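Local coordinates for actin-related protein 8 (Homo sapiens, PDB 4FO0) that binds ATP with low basal ATPase activity, does not polymerise, and is a proposed core component of the INO80 chromatin remodelling complex, at residues A[43-48]-A[138-143]; A[89-94]-A[323-328]; A[112-117]-A[344-349]; A[260-265]-A[485-490]. All coordinates share one frame; numbering follows the deposited sequence.

Interaction 1 (A[43-48]-A[138-143]); sequences VIARRH and EEALYV
The methyl of Ala140 is the bump at the centre of this contact, and the hollow it fills is the dip between Val43 and Ala45, which point to the same side of the strand with Ile44 turned away between them. Ala140 CB comes down over the Ile44-Ala45 peptide, 3.7 Å from Ala45 N, and is held at one end by Val43 CG1 at 4.1 Å and at the other by Ala45 CB at 4.0 Å. Because alanine is so small, the helix can come in until the CA atoms of Ala45 and Ala140 are 5.1 Å apart. Val43 CG1 lies between the backbone N and the carbonyl carbon (chi1 60°), which turns this methyl toward the helix; there it also meets Leu141 CD2 at 4.1 Å, the two branches crossing at a slant. At the far end, Val143, just past the helix, lays CG2 4.2 Å from Ala45 CB. No hydrogen bond spans the two segments, which meet through apolar packing, and every touching residue is buried. Strand 134-136, which pairs with strand 38-47, runs almost directly into helix 138-141, and its Leu135 packs against both Ala45 and Val143. Strand 149-152 flanks the other edge, with Ile151 against Val43 and Ala45, while helix 170-187 takes up Ile44 on the opposite face.

Interaction 2 (A[89-94]-A[323-328]); sequences KKMSNG and DQDISG
The carboxylate of Asp325 meets Ser92 through both of its oxygens, the central grip between two type I beta turns, Met91-Gly94 and Asp323-Ile326, that dock on the surface of the actin fold. Ser92 N donates to Asp325 OD1 at 3.0 Å, and Ser92 OG to Asp325 OD2 at 2.6 Å. Both bonds use the syn side, yet the donors sit 27° and 33° out of the carboxylate plane, and the paired grip limits rotation of the group. The second flat group, the Gln324 amide, has the extended side chain of Lys89 across one face, with Lys89 CB 4.0 Å from Gln324 CD. Lys89 O lies near NE2 too, but well off the amide plane and at too poor an angle for a hydrogen bond; NE2 instead makes a weak one to Ile86 O. Further along, Lys89 CD packs on Gln324 CG, and the Lys89 side chain also touches Phe519 and His522 of helix 516-527. Met91 runs past Asp325 in the opposite direction, with SD 3.7 Å from Gln324 O. Asp323 forms an Asx turn: its OD1 accepts from Asp325 N at 2.8 Å, the donor lying above the carboxylate plane.

Interaction 3 (A[112-117]-A[344-349]); sequences MRPAIL and LLYQFR
Ala115 and Leu345 form the hydrogen-bonded pair of an antiparallel strand pairing, giving and taking one bond each. Ala115 N reaches Leu345 O at 2.9 Å in the carbonyl plane, and Leu345 N returns to Ala115 O at 2.8 Å, the straighter of the two at 169°. Ile116 and Leu344 follow as the non-hydrogen-bonded pair. In the other direction the chains separate and a water carries on the link: it accepts from Gln347 N and donates weakly to Arg113 O.

Packing outside this polar spine centres on Pro114, whose CB sits 3.6 Å from the centroid of the Tyr346 ring and only 14° off its normal, a CH-pi contact squarely over the face. With Tyr346 CG beside the backbone N (chi1 -77°), the ring runs alongside the proline in the same direction. Leu344 CD2 extends this patch, touching Pro114 CB at 4.0 Å and Ile116 CG2. On the face shared by Ala115 and Leu345, Leu117 CG meets Leu345 CB at 3.8 Å, just where the chain turns a corner. Met112 CG lies 3.6 Å from Gln347 O, and the bend beyond it brings SD beside Gln347 CB; the amide of Gln347 leads off to Glu333.

Strand 343-350 is the middle of a three-stranded antiparallel sheet, with 115-118 at one edge and 330-336 at the other. From the latter, Phe334 meets the Tyr346 ring nearly parallel, while Tyr108, near the end of helix 102-109, makes a cation-pi contact with Arg349.

Interaction 4 (A[260-265]-A[485-490]); sequences VCCVED and LHSIDC
Van der Waals packing does the work between Val260, Cys262 and the helix turn carrying Ser487 and Ile488. Val260 CG1, anti to the backbone N (chi1 -166°), reaches Ser487 CB at 3.7 Å, and Cys262 SG lies 3.9 Å from Ile488 CG1. Between these two side chains the helix presents Ser487, with OG 3.7 Å from Cys261 CA and 3.8 Å from Cys262 SG.

No hydrogen bond joins the two segments. The polar end of Ser487 is nonetheless satisfied in this buried setting, because OG bonds to Thr272 O, while OG1 of the same threonine bonds to Cys262 N. The serine thus ties the helix to the chain leading into the next strand, 274-276.

As for the backbones, the axes of strand 260-264 and helix 485-489 approach to 7.7 Å and run 38° apart in the same general direction. Met500 of helix 494-502 closes over Cys262 and Ile488. Cys261 and Val263 turn instead toward helix 235-243, so the sheet has helices on both faces. That layered arrangement, antiparallel strands 247-253, 258-264 and 274-276 with 503-507 added parallel to 247-253, is characteristic of the actin-like ATPase fold; the end of strand 247-253 and the start of the turn after it carry the ATP-binding residues Asp252 to Asp255.

In the fold
From the N terminus, the chain leaves strand 38-47, passes through 89-94 and 112-117 and returns at 138-143, where interaction 1 closes the shortest loop, setting helix 138-141 on strand 38-47. The two segments left inside it find their partners later, so interactions 2 and 3 cross interaction 1 and each other: interaction 2 joins the loop after helix 71-88 to the loop before strand 330-336, and interaction 3 adds edge strand 115-118 to strand 343-350. Interaction 4 opens after interaction 1 has closed and closes last, crossing interactions 2 and 3 and setting helix 480-489 on strand 258-264; none nests. Interactions 1 and 4 lie on opposite sides of the chain's centre.

Interaction 1 (A[43-48]-A[138-143])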
# COMPACT_ATOMS: atom_id res chain seq x y z
N VAL A 43 12.39 2.56 3.12
CA VAL A 43 13.52 2.01 2.37
C VAL A 43 14.83 2.54 2.93
O VAL A 43 14.87 3.61 3.55
CB VAL A 43 13.43 2.41 0.89
CG1 VAL A 43 13.47 3.93 0.76
CG2 VAL A 43 14.56 1.75 0.06
N ILE A 44 15.90 1.78 2.73
CA ILE A 44 17.20 2.17 3.26
C ILE A 44 18.32 1.78 2.30
O ILE A 44 18.31 0.69 1.71
CB ILE A 44 17.47 1.55 4.66
CG1 ILE A 44 18.87 1.92 5.14
CG2 ILE A 44 17.36 0.05 4.63
CD1 ILE A 44 19.15 1.55 6.57
N ALA A 45 19.27 2.68 2.12
CA ALA A 45 20.46 2.38 1.34
C ALA A 45 21.64 2.17 2.28
O ALA A 45 21.90 2.98 3.17
CB ALA A 45 20.77 3.51 0.36
N ARG A 46 22.33 1.06 2.10
CA ARG A 46 23.46 0.73 2.94
C ARG A 46 24.70 0.68 2.09
O ARG A 46 24.69 0.08 1.01
CB ARG A 46 23.23 -0.61 3.62
CG ARG A 46 22.29 -0.53 4.80
CD ARG A 46 22.47 -1.73 5.69
NE ARG A 46 21.66 -1.66 6.91
CZ ARG A 46 21.96 -0.94 7.98
NH1 ARG A 46 23.05 -0.18 7.99
NH2 ARG A 46 21.16 -0.97 9.04
N ARG A 47 25.76 1.32 2.58
CA ARG A 47 27.03 1.36 1.85
C ARG A 47 27.67 -0.00 1.82
O ARG A 47 27.36 -0.87 2.64
CB ARG A 47 28.00 2.38 2.45
CG ARG A 47 29.17 2.70 1.54
CD ARG A 47 30.13 3.70 2.16
NE ARG A 47 30.14 4.98 1.45
CZ ARG A 47 30.83 5.22 0.34
NH1 ARG A 47 31.58 4.27 -0.20
NH2 ARG A 47 30.78 6.42 -0.23
N HIS A 48 28.56 -0.21 0.86
CA HIS A 48 29.42 -1.38 0.86
C HIS A 48 30.53 -1.16 1.86
O HIS A 48 30.87 -0.01 2.16
CB HIS A 48 30.02 -1.61 -0.51
CG HIS A 48 29.02 -2.06 -1.53
ND1 HIS A 48 27.69 -2.25 -1.22
CD2 HIS A 48 29.16 -2.36 -2.84
CE1 HIS A 48 27.05 -2.65 -2.30
NE2 HIS A 48 27.92 -2.73 -3.30
N GLU A 138 13.56 9.02 1.22
CA GLU A 138 13.74 9.70 -0.05
C GLU A 138 15.22 9.87 -0.43
O GLU A 138 15.58 9.77 -1.60
CB GLU A 138 13.05 11.05 -0.00
CG GLU A 138 13.05 11.76 -1.33
CD GLU A 138 11.66 12.15 -1.77
OE1 GLU A 138 11.56 13.01 -2.68
OE2 GLU A 138 10.68 11.60 -1.21
N GLU A 139 16.07 10.13 0.56
CA GLU A 139 17.50 10.18 0.28
C GLU A 139 18.01 8.85 -0.27
O GLU A 139 18.88 8.81 -1.14
CB GLU A 139 18.29 10.56 1.53
CG GLU A 139 18.32 12.05 1.79
CD GLU A 139 19.32 12.42 2.88
OE1 GLU A 139 19.72 13.60 2.94
OE2 GLU A 139 19.69 11.52 3.67
N ALA A 140 17.45 7.76 0.24
CA ALA A 140 17.82 6.44 -0.25
C ALA A 140 17.36 6.24 -1.70
O ALA A 140 18.13 5.72 -2.51
CB ALA A 140 17.27 5.37 0.66
N LEU A 141 16.15 6.69 -2.03
CA LEU A 141 15.64 6.50 -3.39
C LEU A 141 16.51 7.21 -4.41
O LEU A 141 16.59 6.78 -5.56
CB LEU A 141 14.21 7.03 -3.53
CG LEU A 141 13.09 6.37 -2.74
CD1 LEU A 141 11.81 7.16 -2.93
CD2 LEU A 141 12.88 4.95 -3.17
N TYR A 142 17.16 8.29 -3.98
CA TYR A 142 17.91 9.16 -4.89
C TYR A 142 19.41 8.91 -4.96
O TYR A 142 20.17 9.70 -5.50
CB TYR A 142 17.64 10.61 -4.56
CG TYR A 142 16.39 11.08 -5.23
CD1 TYR A 142 15.15 10.83 -4.66
CD2 TYR A 142 16.45 11.74 -6.44
CE1 TYR A 142 13.99 11.25 -5.29
CE2 TYR A 142 15.31 12.16 -7.07
CZ TYR A 142 14.08 11.91 -6.49
OH TYR A 142 12.94 12.34 -7.13
N VAL A 143 19.84 7.79 -4.39
CA VAL A 143 21.21 7.37 -4.55
C VAL A 143 21.44 6.92 -5.99
O VAL A 143 20.71 6.07 -6.51
CB VAL A 143 21.53 6.24 -3.55
CG1 VAL A 143 22.87 5.60 -3.87
CG2 VAL A 143 21.48 6.80 -2.12

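Interaction 2 (A[89-94]-A[323-328])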
# COMPACT_ATOMS: atom_id res chain seq x y z
N LYS A 89 -20.40 -3.31 -19.75
CA LYS A 89 -20.95 -2.20 -18.98
C LYS A 89 -21.25 -1.03 -19.89
O LYS A 89 -20.36 -0.48 -20.53
CB LYS A 89 -19.97 -1.79 -17.88
CG LYS A 89 -20.39 -0.58 -17.06
CD LYS A 89 -19.46 -0.42 -15.86
CE LYS A 89 -19.89 0.74 -14.97
NZ LYS A 89 -19.17 0.77 -13.67
N LYS A 90 -22.52 -0.64 -19.96
CA LYS A 90 -22.90 0.42 -20.87
C LYS A 90 -22.45 1.75 -20.30
O LYS A 90 -22.11 1.85 -19.12
CB LYS A 90 -24.41 0.43 -21.08
CG LYS A 90 -24.99 -0.89 -21.54
CD LYS A 90 -24.42 -1.31 -22.88
CE LYS A 90 -25.51 -1.93 -23.75
NZ LYS A 90 -26.54 -0.90 -24.07
N MET A 91 -22.47 2.78 -21.14
CA MET A 91 -22.10 4.10 -20.67
C MET A 91 -23.33 4.84 -20.16
O MET A 91 -24.44 4.31 -20.21
CB MET A 91 -21.40 4.88 -21.78
CG MET A 91 -20.09 4.23 -22.18
SD MET A 91 -19.02 5.36 -23.08
CE MET A 91 -19.98 5.61 -24.57
N SER A 92 -23.13 6.05 -19.64
CA SER A 92 -24.21 6.80 -19.02
C SER A 92 -25.37 7.07 -19.97
O SER A 92 -26.53 7.11 -19.55
CB SER A 92 -23.69 8.12 -18.44
OG SER A 92 -22.90 7.89 -17.29
N ASN A 93 -25.06 7.26 -21.25
CA ASN A 93 -26.09 7.47 -22.25
C ASN A 93 -26.73 6.16 -22.73
O ASN A 93 -27.50 6.15 -23.69
CB ASN A 93 -25.52 8.25 -23.43
CG ASN A 93 -24.45 7.48 -24.18
OD1 ASN A 93 -24.33 6.26 -24.03
ND2 ASN A 93 -23.68 8.17 -25.01
N GLY A 94 -26.38 5.05 -22.08
CA GLY A 94 -26.89 3.75 -22.45
C GLY A 94 -26.26 3.04 -23.64
O GLY A 94 -26.68 1.95 -24.01
N ASP A 323 -13.59 5.07 -14.78
CA ASP A 323 -14.78 5.75 -15.25
C ASP A 323 -15.16 5.31 -16.68
O ASP A 323 -14.45 5.64 -17.63
CB ASP A 323 -14.51 7.26 -15.18
CG ASP A 323 -15.69 8.10 -15.61
OD1 ASP A 323 -16.70 7.53 -16.09
OD2 ASP A 323 -15.60 9.35 -15.47
N GLN A 324 -16.26 4.57 -16.83
CA GLN A 324 -16.69 4.11 -18.16
C GLN A 324 -16.82 5.25 -19.16
O GLN A 324 -16.59 5.08 -20.36
CB GLN A 324 -18.05 3.41 -18.11
CG GLN A 324 -17.99 1.97 -17.70
CD GLN A 324 -17.25 1.09 -18.69
OE1 GLN A 324 -16.22 0.50 -18.35
NE2 GLN A 324 -17.79 0.98 -19.90
N ASP A 325 -17.19 6.42 -18.66
CA ASP A 325 -17.58 7.52 -19.52
C ASP A 325 -16.41 8.29 -20.13
O ASP A 325 -16.60 9.07 -21.07
CB ASP A 325 -18.55 8.44 -18.79
CG ASP A 325 -19.81 7.71 -18.35
OD1 ASP A 325 -20.28 6.82 -19.08
OD2 ASP A 325 -20.33 8.02 -17.25
N ILE A 326 -15.21 8.06 -19.61
CA ILE A 326 -13.99 8.59 -20.21
C ILE A 326 -13.52 7.58 -21.25
O ILE A 326 -13.07 6.49 -20.90
CB ILE A 326 -12.87 8.77 -19.16
CG1 ILE A 326 -13.28 9.75 -18.07
CG2 ILE A 326 -11.59 9.25 -19.80
CD1 ILE A 326 -12.19 9.96 -17.03
N SER A 327 -13.62 7.94 -22.52
CA SER A 327 -13.33 6.98 -23.57
C SER A 327 -12.70 7.65 -24.76
O SER A 327 -12.61 8.88 -24.81
CB SER A 327 -14.61 6.27 -24.00
OG SER A 327 -15.52 7.19 -24.60
N GLY A 328 -12.27 6.85 -25.72
CA GLY A 328 -11.59 7.35 -26.91
C GLY A 328 -10.10 7.53 -26.71
O GLY A 328 -9.55 7.21 -25.66

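Interaction 3 (A[112-117]-A[344-349])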
# COMPACT_ATOMS: atom_id res chain seq x y z
N MET A 112 6.46 11.04 -31.90
CA MET A 112 6.62 12.04 -30.84
C MET A 112 8.04 12.08 -30.26
O MET A 112 8.60 11.04 -29.89
CB MET A 112 5.64 11.80 -29.68
CG MET A 112 4.16 11.86 -30.04
SD MET A 112 3.58 13.41 -30.76
CE MET A 112 5.03 14.46 -30.59
N ARG A 113 8.60 13.29 -30.18
CA ARG A 113 9.86 13.51 -29.48
C ARG A 113 9.62 14.45 -28.33
O ARG A 113 8.76 15.33 -28.40
CB ARG A 113 10.92 14.09 -30.41
CG ARG A 113 11.41 13.11 -31.45
CD ARG A 113 11.58 11.72 -30.86
NE ARG A 113 11.98 10.75 -31.87
CZ ARG A 113 11.14 9.97 -32.56
NH1 ARG A 113 9.83 10.03 -32.34
NH2 ARG A 113 11.62 9.12 -33.46
N PRO A 114 10.38 14.27 -27.24
CA PRO A 114 10.25 15.14 -26.07
C PRO A 114 10.83 16.54 -26.33
O PRO A 114 11.81 16.70 -27.05
CB PRO A 114 11.05 14.41 -24.99
CG PRO A 114 12.04 13.58 -25.76
CD PRO A 114 11.37 13.20 -27.05
N ALA A 115 10.18 17.55 -25.77
CA ALA A 115 10.71 18.90 -25.77
C ALA A 115 11.47 19.05 -24.47
O ALA A 115 11.18 18.35 -23.50
CB ALA A 115 9.57 19.89 -25.83
N ILE A 116 12.47 19.94 -24.42
CA ILE A 116 13.08 20.23 -23.12
C ILE A 116 12.46 21.47 -22.47
O ILE A 116 12.26 22.50 -23.12
CB ILE A 116 14.65 20.26 -23.11
CG1 ILE A 116 15.16 21.68 -23.25
CG2 ILE A 116 15.29 19.31 -24.15
CD1 ILE A 116 15.14 22.12 -24.67
N LEU A 117 12.10 21.33 -21.20
CA LEU A 117 11.52 22.43 -20.45
C LEU A 117 12.65 23.23 -19.82
O LEU A 117 12.53 24.44 -19.64
CB LEU A 117 10.61 21.90 -19.36
CG LEU A 117 9.33 21.21 -19.79
CD1 LEU A 117 8.45 20.97 -18.58
CD2 LEU A 117 8.62 22.06 -20.82
N LEU A 344 12.33 17.16 -19.18
CA LEU A 344 11.68 16.74 -20.43
C LEU A 344 10.16 16.77 -20.37
O LEU A 344 9.55 16.46 -19.34
CB LEU A 344 12.12 15.34 -20.79
CG LEU A 344 13.60 15.21 -21.12
CD1 LEU A 344 13.98 13.74 -21.15
CD2 LEU A 344 13.88 15.84 -22.48
N LEU A 345 9.56 17.16 -21.48
CA LEU A 345 8.11 17.13 -21.62
C LEU A 345 7.71 16.28 -22.82
O LEU A 345 8.16 16.53 -23.93
CB LEU A 345 7.56 18.53 -21.79
CG LEU A 345 6.06 18.53 -22.01
CD1 LEU A 345 5.37 18.22 -20.70
CD2 LEU A 345 5.62 19.87 -22.56
N TYR A 346 6.86 15.28 -22.57
CA TYR A 346 6.41 14.33 -23.59
C TYR A 346 4.92 14.49 -23.93
O TYR A 346 4.06 14.55 -23.04
CB TYR A 346 6.60 12.91 -23.08
CG TYR A 346 8.01 12.38 -23.13
CD1 TYR A 346 8.45 11.66 -24.24
CD2 TYR A 346 8.88 12.55 -22.07
CE1 TYR A 346 9.73 11.16 -24.30
CE2 TYR A 346 10.18 12.05 -22.12
CZ TYR A 346 10.60 11.36 -23.24
OH TYR A 346 11.87 10.85 -23.31
N GLN A 347 4.62 14.56 -25.22
CA GLN A 347 3.25 14.38 -25.70
C GLN A 347 2.98 12.90 -25.92
O GLN A 347 3.83 12.17 -26.46
CB GLN A 347 3.04 15.08 -27.05
CG GLN A 347 3.42 16.53 -27.08
CD GLN A 347 2.71 17.33 -26.02
OE1 GLN A 347 1.49 17.29 -25.89
NE2 GLN A 347 3.48 18.08 -25.23
N PHE A 348 1.82 12.43 -25.52
CA PHE A 348 1.36 11.20 -26.14
C PHE A 348 -0.10 10.87 -25.98
O PHE A 348 -0.82 11.48 -25.18
CB PHE A 348 2.25 10.01 -25.83
CG PHE A 348 1.87 9.26 -24.61
CD1 PHE A 348 1.99 7.87 -24.58
CD2 PHE A 348 1.45 9.93 -23.48
CE1 PHE A 348 1.66 7.16 -23.45
CE2 PHE A 348 1.11 9.23 -22.34
CZ PHE A 348 1.22 7.84 -22.32
N ARG A 349 -0.53 9.92 -26.79
CA ARG A 349 -1.95 9.62 -26.93
C ARG A 349 -2.30 8.31 -26.23
O ARG A 349 -1.65 7.30 -26.45
CB ARG A 349 -2.29 9.57 -28.40
CG ARG A 349 -3.68 9.99 -28.71
CD ARG A 349 -3.81 10.15 -30.21
NE ARG A 349 -3.72 11.55 -30.58
CZ ARG A 349 -3.66 11.97 -31.84
NH1 ARG A 349 -3.67 11.08 -32.83
NH2 ARG A 349 -3.59 13.26 -32.11
O HOH W 1 6.44 14.10 -27.02

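Interaction 4 (A[260-265]-A[485-490])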
# COMPACT_ATOMS: atom_id res chain seq x y z
N VAL A 260 -8.73 -7.86 2.91
CA VAL A 260 -10.17 -7.82 3.08
C VAL A 260 -10.53 -8.46 4.42
O VAL A 260 -9.91 -9.44 4.84
CB VAL A 260 -10.90 -8.58 1.97
CG1 VAL A 260 -12.38 -8.24 1.98
CG2 VAL A 260 -10.31 -8.21 0.63
N CYS A 261 -11.52 -7.90 5.10
CA CYS A 261 -12.04 -8.54 6.30
C CYS A 261 -13.27 -7.84 6.81
O CYS A 261 -13.57 -6.71 6.42
CB CYS A 261 -10.97 -8.64 7.38
SG CYS A 261 -10.71 -7.14 8.37
N CYS A 262 -14.01 -8.52 7.68
CA CYS A 262 -15.19 -7.93 8.27
C CYS A 262 -14.94 -7.59 9.71
O CYS A 262 -14.47 -8.43 10.49
CB CYS A 262 -16.38 -8.86 8.12
SG CYS A 262 -16.89 -9.01 6.41
N VAL A 263 -15.23 -6.35 10.07
CA VAL A 263 -14.95 -5.87 11.41
C VAL A 263 -16.24 -5.45 12.06
O VAL A 263 -17.05 -4.73 11.46
CB VAL A 263 -13.93 -4.71 11.39
CG1 VAL A 263 -13.90 -3.98 12.72
CG2 VAL A 263 -12.56 -5.23 11.03
N GLU A 264 -16.43 -5.92 13.28
CA GLU A 264 -17.64 -5.64 14.05
C GLU A 264 -17.25 -5.21 15.45
O GLU A 264 -16.85 -6.04 16.28
CB GLU A 264 -18.51 -6.90 14.11
CG GLU A 264 -19.99 -6.63 14.18
CD GLU A 264 -20.81 -7.89 13.93
OE1 GLU A 264 -20.20 -8.97 13.83
OE2 GLU A 264 -22.05 -7.79 13.82
N ASP A 265 -17.32 -3.91 15.70
CA ASP A 265 -17.01 -3.33 17.01
C ASP A 265 -15.62 -3.70 17.52
O ASP A 265 -15.48 -4.31 18.58
CB ASP A 265 -18.05 -3.76 18.05
CG ASP A 265 -19.47 -3.66 17.53
OD1 ASP A 265 -19.83 -2.61 16.95
OD2 ASP A 265 -20.22 -4.65 17.70
N LEU A 485 -16.84 -10.20 -1.49
CA LEU A 485 -18.02 -11.04 -1.39
C LEU A 485 -17.71 -12.29 -0.57
O LEU A 485 -18.37 -12.59 0.42
CB LEU A 485 -18.52 -11.42 -2.78
CG LEU A 485 -19.16 -10.25 -3.53
CD1 LEU A 485 -19.67 -10.68 -4.89
CD2 LEU A 485 -20.26 -9.61 -2.72
N HIS A 486 -16.70 -13.02 -1.00
CA HIS A 486 -16.29 -14.23 -0.30
C HIS A 486 -16.08 -14.00 1.19
O HIS A 486 -16.50 -14.80 2.02
CB HIS A 486 -15.01 -14.78 -0.92
CG HIS A 486 -14.48 -15.97 -0.21
ND1 HIS A 486 -13.69 -15.88 0.92
CD2 HIS A 486 -14.64 -17.30 -0.44
CE1 HIS A 486 -13.37 -17.09 1.34
NE2 HIS A 486 -13.94 -17.97 0.53
N SER A 487 -15.42 -12.90 1.53
CA SER A 487 -15.15 -12.55 2.91
C SER A 487 -16.45 -12.37 3.71
O SER A 487 -16.62 -12.92 4.79
CB SER A 487 -14.32 -11.26 2.94
OG SER A 487 -14.26 -10.67 4.23
N ILE A 488 -17.37 -11.58 3.17
CA ILE A 488 -18.64 -11.30 3.82
C ILE A 488 -19.44 -12.58 3.96
O ILE A 488 -20.17 -12.78 4.94
CB ILE A 488 -19.45 -10.27 3.01
CG1 ILE A 488 -18.70 -8.94 2.98
CG2 ILE A 488 -20.85 -10.12 3.58
CD1 ILE A 488 -19.39 -7.83 2.22
N ASP A 489 -19.31 -13.46 2.98
CA ASP A 489 -20.01 -14.72 2.98
C ASP A 489 -19.52 -15.66 4.08
O ASP A 489 -20.18 -16.64 4.42
CB ASP A 489 -19.83 -15.40 1.63
CG ASP A 489 -20.72 -16.60 1.47
OD1 ASP A 489 -21.88 -16.54 1.96
OD2 ASP A 489 -20.25 -17.59 0.88
N CYS A 490 -18.35 -15.36 4.62
CA CYS A 490 -17.77 -16.16 5.69
C CYS A 490 -18.20 -15.68 7.07
O CYS A 490 -17.82 -16.29 8.07
CB CYS A 490 -16.26 -16.13 5.60
SG CYS A 490 -15.63 -17.06 4.23